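Local coordinates for LPXTG cell wall surface protein (Streptococcus gordonii, PDB 4IGB), which is a peptidoglycan-anchored surface protein, here represented by its N-terminal N1 and N2 domains, and probably serves as an adhesin of the streptococcal cell wall, at residues Glu3-Gly8 with Val208-Met213; Leu14-Phe19 with Asp313-Pro318; Ala303-Pro308 with Val401-Asp406. One frame throughout, in Å; residues are numbered along the deposited sequence.

Contact 1: residues Glu3-Gly8 with Val208-Met213; sequences EEIKNG and VNLRLM
Glu3 to Asn7 and Leu210 to Met213 run side by side as neighbouring parallel strands, their segment axes 4.6 Å apart, and the backbone does most of the joining. Glu3 and Ile5 use both N and O on the partner strand: Arg211 N donates to Glu3 O and Met213 N to Ile5 O, while Ile5 N returns a bond to Arg211 O at 2.8 Å. Asn7 N to Met213 O and Glu3 N to Asn209 O, the latter bent to 145° at the hydrogen, complete the set.

Polar side-chain chemistry centres on Arg211. Bends at chi2 and chi3 fold its chain back over the strand pair, and NH2 reaches Ile5 O at 3.2 Å from well above the carbonyl plane. That oxygen therefore accepts twice, since Met213 N meets it almost end-on. Met213 SD and Glu4 CB lie over opposite faces of the guanidinium, both displaced toward its rim. Glu4 OE2 stays 4.1 Å from Arg211 NH1 and well out of the guanidinium plane, with no N-H aimed at it; Tyr204 and Gln221 bind this carboxylate oxygen, and Gln221 also accepts from NH1.

On the other face of the sheet, Ile5 CG2 meets Leu212 CD1 at 3.8 Å in apolar contact. Glu3 lies beside Leu210 there, OE2 4.0 Å from CD1.

The chain's first strand thus joins the edge of an N1-domain sheet by regular parallel pairing, and the guanidinium, bonded to Ile5 O through NH2 and to Gln221 through NH1 and flanked on both faces, is probably limited in its rotation.

Contact 2: residues Leu14-Phe19 with Asp313-Pro318; sequences LDIRKF and DILAAP. With SO4 (sulfate ion), chain S.
Leu14, Ile16 and Leu315 meet through methyl groups, with no hydrogen bond between the two segments, at a contact between the N1 and N2 domains. Leu315 CD1 is the shared point: it lies 3.9 Å from Leu14 CD1 and 4.2 Å from Ile16 CG2, and the leucine crosses both partners at a slant. Its torsions, chi1 -101° and chi2 32°, both depart from staggered values and set the methyl against both N1-domain side chains. Ile16 keeps CG1 between its backbone N and carbonyl carbon (chi1 60°), which places CG2 beside the N and leaves that branch to touch Leu315.

The aspartates Asp15 and Asp313 extend next to each other in the same direction, their carboxylate planes turned 49° apart and their OD1 atoms separated by 4.1 Å. This pairing of like charges probably costs some energy; Asp313 OD2 is held by Val309 N. Farther along, the extended chain of Lys18 carries NZ to a sulfate oxygen, O1, although the ion's exact placement is doubtful. The sulfate, probably from the crystallisation liquor, also binds Lys183 and Tyr274, and Lys18 NZ forms a salt bridge with Glu134.

Residues 313-318 belong to the N2-domain connection between strands 298-305 and 321-326. Just before them, Lys312 shares a backbone hydrogen bond with Asp15. They abut the chain leading into strand 17-18, which pairs with 268-275 at the edge of an antiparallel N1 sheet, while Ile314 and Pro318 pack on Val405 of strand 397-405.

Contact 3: residues Ala303-Pro308 with Val401-Asp406; sequences ATFKVP and VTLHVD
The short strand segments 303-305 and 401-405 run in nearly the same direction, 21° apart, with 9.0 Å between their axes and no hydrogen bond joining them. Ala303, Phe305 and Pro308 turn their CB atoms toward Val401, Leu403 and Val405, which point back. Phe305 is the central wedge. With CG beside its backbone N (chi1 -57°), its ring comes down between Val401 and Leu403: CD2 meets Leu403 CB at 3.7 Å, the methylene lying at the ring edge, and CZ approaches Val401 CG2 obliquely at 3.8 Å. The Phe305 and Leu403 side chains run antiparallel alongside one another, bringing Leu403 CD1 near CD2.

Such a spacing, together with facing apolar side chains, is that of layers packed face to face in a beta sandwich, consistent with an adhesin-like N2 domain. Strand 298-305 pairs with 283-291 and 377-385, and strand 397-405 with 321-326, 408-411 and 415-419; parallel pairing of 283-291 with 415-419 joins the two layers.

At one end of the interface Ala303 CB touches the same Val401 CG2 at 4.0 Å. That methyl sits between the backbone N and carbonyl carbon of its own residue, from where it reaches both Ala303 and the Phe305 ring. At the other end, past the last residue of strand 298-305, Pro308 CG rests on Val405 CG2 at 4.2 Å. Met323 and Ile379 also pack against Phe305, one from each of the flanking strands 321-326 and 377-385.

The three contacts form a path from the N1 domain into the N2 domain. Contact 1 lies within N1, contact 3 within N2, and contact 2 bridges them, its centre about 12 Å from that of contact 1 and about 15 Å from that of contact 3. Residues 313-318 touch both: Leu212 CD2 approaches Leu315 O at 3.5 Å, and Pro318 CG meets Val405 CG1 at 3.8 Å. Contacts 1 and 3, about 21 Å apart between centres, meet more lightly, Leu210 CD1 lying 4.2 Å from Asp406 OD2, although Asp406 forms a salt bridge with Arg251, whose backbone pairs with Leu210. The sodium ion, held by Asp186, Glu197 and Ser268, is a separate N1 site and involves no residue of these segments.

Contact 1: residues Glu3-Gly8 with Val208-Met213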
# COMPACT_ATOMS: atom_id res chain seq x y z
N GLU D 3 9.74 5.25 10.60
CA GLU D 3 10.32 4.11 11.27
C GLU D 3 10.91 3.20 10.21
O GLU D 3 10.21 2.79 9.29
CB GLU D 3 9.22 3.42 12.06
CG GLU D 3 9.65 2.29 12.92
CD GLU D 3 8.52 1.89 13.84
OE1 GLU D 3 7.83 2.80 14.35
OE2 GLU D 3 8.30 0.68 14.03
N GLU D 4 12.20 2.94 10.31
CA GLU D 4 12.84 2.03 9.37
C GLU D 4 13.29 0.79 10.12
O GLU D 4 13.90 0.88 11.19
CB GLU D 4 14.03 2.71 8.68
CG GLU D 4 13.62 3.89 7.78
CD GLU D 4 14.81 4.63 7.20
OE1 GLU D 4 15.72 4.99 7.96
OE2 GLU D 4 14.84 4.84 5.97
N ILE D 5 12.97 -0.38 9.56
CA ILE D 5 13.23 -1.66 10.20
C ILE D 5 14.03 -2.56 9.28
O ILE D 5 13.69 -2.70 8.10
CB ILE D 5 11.92 -2.40 10.53
CG1 ILE D 5 10.98 -1.53 11.36
CG2 ILE D 5 12.22 -3.72 11.23
CD1 ILE D 5 11.49 -1.25 12.73
N LYS D 6 15.08 -3.18 9.81
CA LYS D 6 15.76 -4.25 9.09
C LYS D 6 15.83 -5.46 10.01
O LYS D 6 16.48 -5.42 11.05
CB LYS D 6 17.16 -3.82 8.65
CG LYS D 6 17.89 -4.91 7.88
CD LYS D 6 19.30 -4.50 7.45
CE LYS D 6 19.26 -3.53 6.28
NZ LYS D 6 20.60 -3.35 5.61
N ASN D 7 15.16 -6.54 9.62
CA ASN D 7 15.09 -7.71 10.47
C ASN D 7 14.84 -8.98 9.67
O ASN D 7 14.87 -8.96 8.43
CB ASN D 7 14.01 -7.53 11.55
CG ASN D 7 12.61 -7.58 10.97
OD1 ASN D 7 12.39 -8.04 9.85
ND2 ASN D 7 11.64 -7.11 11.75
N GLY D 8 14.57 -10.06 10.38
CA GLY D 8 14.46 -11.38 9.77
C GLY D 8 13.16 -11.67 9.03
O GLY D 8 13.01 -12.75 8.44
N VAL D 208 6.10 8.62 4.52
CA VAL D 208 6.13 7.20 4.84
C VAL D 208 6.18 6.99 6.33
O VAL D 208 6.92 7.67 7.04
CB VAL D 208 7.36 6.52 4.20
CG1 VAL D 208 7.55 5.10 4.75
CG2 VAL D 208 7.25 6.52 2.68
N ASN D 209 5.41 6.02 6.80
CA ASN D 209 5.31 5.69 8.21
C ASN D 209 6.31 4.59 8.62
O ASN D 209 6.88 4.61 9.72
CB ASN D 209 3.88 5.24 8.51
CG ASN D 209 3.66 4.92 9.97
OD1 ASN D 209 3.74 3.76 10.38
ND2 ASN D 209 3.37 5.95 10.76
N LEU D 210 6.51 3.62 7.74
CA LEU D 210 7.35 2.49 8.08
C LEU D 210 7.97 1.89 6.83
O LEU D 210 7.31 1.66 5.83
CB LEU D 210 6.54 1.46 8.87
CG LEU D 210 7.27 0.31 9.59
CD1 LEU D 210 6.38 -0.31 10.65
CD2 LEU D 210 7.72 -0.72 8.59
N ARG D 211 9.28 1.69 6.89
CA ARG D 211 9.99 1.04 5.80
C ARG D 211 10.64 -0.24 6.30
O ARG D 211 11.50 -0.19 7.18
CB ARG D 211 11.04 1.97 5.21
CG ARG D 211 11.84 1.33 4.07
CD ARG D 211 13.34 1.45 4.32
NE ARG D 211 13.79 0.60 5.42
CZ ARG D 211 15.07 0.41 5.73
NH1 ARG D 211 16.01 1.03 5.04
NH2 ARG D 211 15.40 -0.39 6.73
N LEU D 212 10.24 -1.37 5.73
CA LEU D 212 10.75 -2.67 6.15
C LEU D 212 11.71 -3.25 5.14
O LEU D 212 11.40 -3.31 3.96
CB LEU D 212 9.60 -3.65 6.32
CG LEU D 212 10.00 -5.09 6.66
CD1 LEU D 212 10.58 -5.17 8.10
CD2 LEU D 212 8.80 -6.00 6.52
N MET D 213 12.88 -3.66 5.62
CA MET D 213 13.80 -4.49 4.85
C MET D 213 14.02 -5.81 5.57
O MET D 213 13.97 -5.88 6.80
CB MET D 213 15.15 -3.81 4.70
CG MET D 213 15.19 -2.73 3.65
SD MET D 213 16.84 -2.03 3.56
CE MET D 213 16.60 -0.87 2.19

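Contact 2: residues Leu14-Phe19 with Asp313-Pro318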
# COMPACT_ATOMS: atom_id res chain seq x y z
N LEU D 14 4.61 -12.16 3.46
CA LEU D 14 3.70 -11.25 4.17
C LEU D 14 2.28 -11.64 3.82
O LEU D 14 2.01 -12.10 2.72
CB LEU D 14 3.94 -9.80 3.75
CG LEU D 14 5.22 -9.10 4.20
CD1 LEU D 14 5.37 -7.73 3.51
CD2 LEU D 14 5.18 -8.93 5.70
N ASP D 15 1.35 -11.45 4.75
CA ASP D 15 -0.04 -11.76 4.46
C ASP D 15 -0.86 -10.47 4.32
O ASP D 15 -1.97 -10.37 4.83
CB ASP D 15 -0.61 -12.68 5.55
CG ASP D 15 -1.98 -13.25 5.18
OD1 ASP D 15 -2.76 -13.57 6.11
OD2 ASP D 15 -2.28 -13.38 3.97
N ILE D 16 -0.29 -9.48 3.65
CA ILE D 16 -0.98 -8.23 3.39
C ILE D 16 -1.99 -8.43 2.26
O ILE D 16 -1.90 -9.40 1.52
CB ILE D 16 0.01 -7.07 3.07
CG1 ILE D 16 0.85 -7.37 1.84
CG2 ILE D 16 0.92 -6.79 4.25
CD1 ILE D 16 2.00 -6.40 1.64
N ARG D 17 -2.95 -7.52 2.14
CA ARG D 17 -4.00 -7.64 1.12
C ARG D 17 -3.60 -6.93 -0.17
O ARG D 17 -3.43 -5.71 -0.17
CB ARG D 17 -5.32 -7.04 1.64
CG ARG D 17 -6.46 -7.06 0.61
CD ARG D 17 -7.43 -5.89 0.75
NE ARG D 17 -7.95 -5.76 2.11
CZ ARG D 17 -8.99 -6.44 2.58
NH1 ARG D 17 -9.64 -7.31 1.81
NH2 ARG D 17 -9.39 -6.26 3.84
N LYS D 18 -3.47 -7.67 -1.27
CA LYS D 18 -3.20 -7.06 -2.57
C LYS D 18 -4.49 -6.65 -3.28
O LYS D 18 -5.36 -7.49 -3.51
CB LYS D 18 -2.42 -8.04 -3.45
CG LYS D 18 -1.90 -7.41 -4.73
CD LYS D 18 -0.90 -8.33 -5.37
CE LYS D 18 -0.27 -7.69 -6.58
NZ LYS D 18 0.76 -8.60 -7.17
N PHE D 19 -4.61 -5.38 -3.63
CA PHE D 19 -5.81 -4.88 -4.33
C PHE D 19 -5.92 -5.37 -5.77
O PHE D 19 -4.90 -5.69 -6.40
CB PHE D 19 -5.85 -3.35 -4.31
CG PHE D 19 -6.12 -2.77 -2.95
CD1 PHE D 19 -7.28 -3.07 -2.27
CD2 PHE D 19 -5.22 -1.90 -2.37
CE1 PHE D 19 -7.55 -2.51 -1.03
CE2 PHE D 19 -5.47 -1.34 -1.14
CZ PHE D 19 -6.65 -1.64 -0.46
N ASP D 313 0.41 -10.15 9.33
CA ASP D 313 -0.74 -9.26 9.19
C ASP D 313 -0.29 -7.82 9.02
O ASP D 313 -0.89 -7.06 8.25
CB ASP D 313 -1.66 -9.37 10.41
CG ASP D 313 -2.13 -10.79 10.67
OD1 ASP D 313 -2.36 -11.52 9.69
OD2 ASP D 313 -2.25 -11.18 11.86
N ILE D 314 0.76 -7.45 9.75
CA ILE D 314 1.33 -6.10 9.71
C ILE D 314 2.83 -6.20 9.50
O ILE D 314 3.44 -7.21 9.82
CB ILE D 314 1.02 -5.30 11.00
CG1 ILE D 314 1.51 -6.05 12.25
CG2 ILE D 314 -0.48 -5.04 11.12
CD1 ILE D 314 1.30 -5.28 13.56
N LEU D 315 3.41 -5.14 8.93
CA LEU D 315 4.81 -5.12 8.52
C LEU D 315 5.80 -5.40 9.64
O LEU D 315 6.83 -6.04 9.43
CB LEU D 315 5.14 -3.76 7.88
CG LEU D 315 5.18 -3.71 6.35
CD1 LEU D 315 4.21 -4.69 5.69
CD2 LEU D 315 4.99 -2.30 5.82
N ALA D 316 5.48 -4.92 10.84
CA ALA D 316 6.40 -5.02 11.97
C ALA D 316 5.65 -4.86 13.29
O ALA D 316 4.48 -4.50 13.30
CB ALA D 316 7.50 -3.98 11.85
N ALA D 317 6.34 -5.12 14.40
CA ALA D 317 5.70 -5.07 15.71
C ALA D 317 5.20 -3.66 15.97
O ALA D 317 5.85 -2.69 15.60
CB ALA D 317 6.68 -5.49 16.79
N PRO D 318 4.02 -3.54 16.59
CA PRO D 318 3.44 -2.22 16.85
C PRO D 318 4.34 -1.37 17.76
O PRO D 318 4.77 -1.84 18.82
CB PRO D 318 2.14 -2.55 17.59
CG PRO D 318 1.83 -3.97 17.22
CD PRO D 318 3.16 -4.64 17.06
S SO4 S . 2.30 -10.67 -4.19
O1 SO4 S . 1.42 -10.23 -5.26
O2 SO4 S . 3.57 -9.98 -4.36
O3 SO4 S . 1.74 -10.34 -2.88
O4 SO4 S . 2.48 -12.11 -4.29

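Contact 3: residues Ala303-Pro308 with Val401-Asp406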
# COMPACT_ATOMS: atom_id res chain seq x y z
N ALA D 303 -14.65 -6.11 24.97
CA ALA D 303 -14.01 -5.95 23.67
C ALA D 303 -12.75 -6.79 23.65
O ALA D 303 -11.88 -6.63 24.49
CB ALA D 303 -13.68 -4.48 23.41
N THR D 304 -12.66 -7.70 22.69
CA THR D 304 -11.51 -8.56 22.59
C THR D 304 -10.63 -8.15 21.41
O THR D 304 -11.03 -8.29 20.26
CB THR D 304 -11.93 -10.03 22.49
OG1 THR D 304 -12.63 -10.38 23.69
CG2 THR D 304 -10.71 -10.94 22.34
N PHE D 305 -9.45 -7.63 21.71
CA PHE D 305 -8.54 -7.18 20.68
C PHE D 305 -7.47 -8.25 20.45
O PHE D 305 -6.66 -8.55 21.33
CB PHE D 305 -7.90 -5.85 21.08
CG PHE D 305 -8.92 -4.76 21.36
CD1 PHE D 305 -9.48 -4.63 22.62
CD2 PHE D 305 -9.32 -3.90 20.36
CE1 PHE D 305 -10.42 -3.64 22.88
CE2 PHE D 305 -10.26 -2.91 20.62
CZ PHE D 305 -10.81 -2.79 21.87
N LYS D 306 -7.49 -8.84 19.27
CA LYS D 306 -6.49 -9.83 18.91
C LYS D 306 -5.28 -9.05 18.42
O LYS D 306 -5.42 -8.12 17.63
CB LYS D 306 -7.02 -10.74 17.81
CG LYS D 306 -6.24 -12.04 17.64
CD LYS D 306 -6.87 -13.18 18.44
CE LYS D 306 -6.03 -14.46 18.33
NZ LYS D 306 -6.51 -15.53 19.25
N VAL D 307 -4.10 -9.40 18.91
CA VAL D 307 -2.88 -8.73 18.47
C VAL D 307 -2.45 -9.27 17.11
O VAL D 307 -2.22 -10.47 16.96
CB VAL D 307 -1.74 -8.95 19.46
CG1 VAL D 307 -0.60 -7.99 19.14
CG2 VAL D 307 -2.24 -8.75 20.89
N PRO D 308 -2.34 -8.37 16.11
CA PRO D 308 -1.91 -8.75 14.76
C PRO D 308 -0.52 -9.37 14.80
O PRO D 308 0.28 -9.05 15.68
CB PRO D 308 -1.85 -7.40 14.02
CG PRO D 308 -2.65 -6.45 14.87
CD PRO D 308 -2.48 -6.92 16.27
N VAL D 401 -16.04 -0.23 18.95
CA VAL D 401 -14.72 0.18 19.42
C VAL D 401 -13.75 0.10 18.26
O VAL D 401 -14.02 -0.56 17.26
CB VAL D 401 -14.21 -0.70 20.57
CG1 VAL D 401 -15.09 -0.51 21.80
CG2 VAL D 401 -14.17 -2.16 20.15
N THR D 402 -12.64 0.81 18.38
CA THR D 402 -11.67 0.81 17.32
C THR D 402 -10.29 0.53 17.87
O THR D 402 -9.89 1.11 18.89
CB THR D 402 -11.69 2.12 16.55
OG1 THR D 402 -13.02 2.37 16.08
CG2 THR D 402 -10.76 2.05 15.35
N LEU D 403 -9.59 -0.39 17.22
CA LEU D 403 -8.21 -0.71 17.57
C LEU D 403 -7.29 0.10 16.70
O LEU D 403 -7.47 0.18 15.49
CB LEU D 403 -7.94 -2.20 17.32
CG LEU D 403 -6.47 -2.61 17.45
CD1 LEU D 403 -5.98 -2.40 18.88
CD2 LEU D 403 -6.29 -4.06 17.00
N HIS D 404 -6.29 0.72 17.32
CA HIS D 404 -5.26 1.44 16.59
C HIS D 404 -3.91 0.75 16.81
O HIS D 404 -3.53 0.45 17.93
CB HIS D 404 -5.18 2.90 17.03
CG HIS D 404 -6.32 3.74 16.55
ND1 HIS D 404 -6.28 4.47 15.39
CD2 HIS D 404 -7.55 3.96 17.09
CE1 HIS D 404 -7.43 5.11 15.22
NE2 HIS D 404 -8.21 4.81 16.24
N VAL D 405 -3.20 0.51 15.71
CA VAL D 405 -1.90 -0.13 15.72
C VAL D 405 -1.02 0.75 14.87
O VAL D 405 -1.27 0.89 13.67
CB VAL D 405 -1.98 -1.53 15.08
CG1 VAL D 405 -0.61 -2.17 14.97
CG2 VAL D 405 -2.92 -2.40 15.88
N ASP D 406 -0.01 1.37 15.48
CA ASP D 406 0.71 2.46 14.82
C ASP D 406 -0.33 3.38 14.18
O ASP D 406 -1.26 3.79 14.87
CB ASP D 406 1.72 1.94 13.80
CG ASP D 406 2.80 1.07 14.45
OD1 ASP D 406 2.90 1.05 15.69
OD2 ASP D 406 3.55 0.39 13.70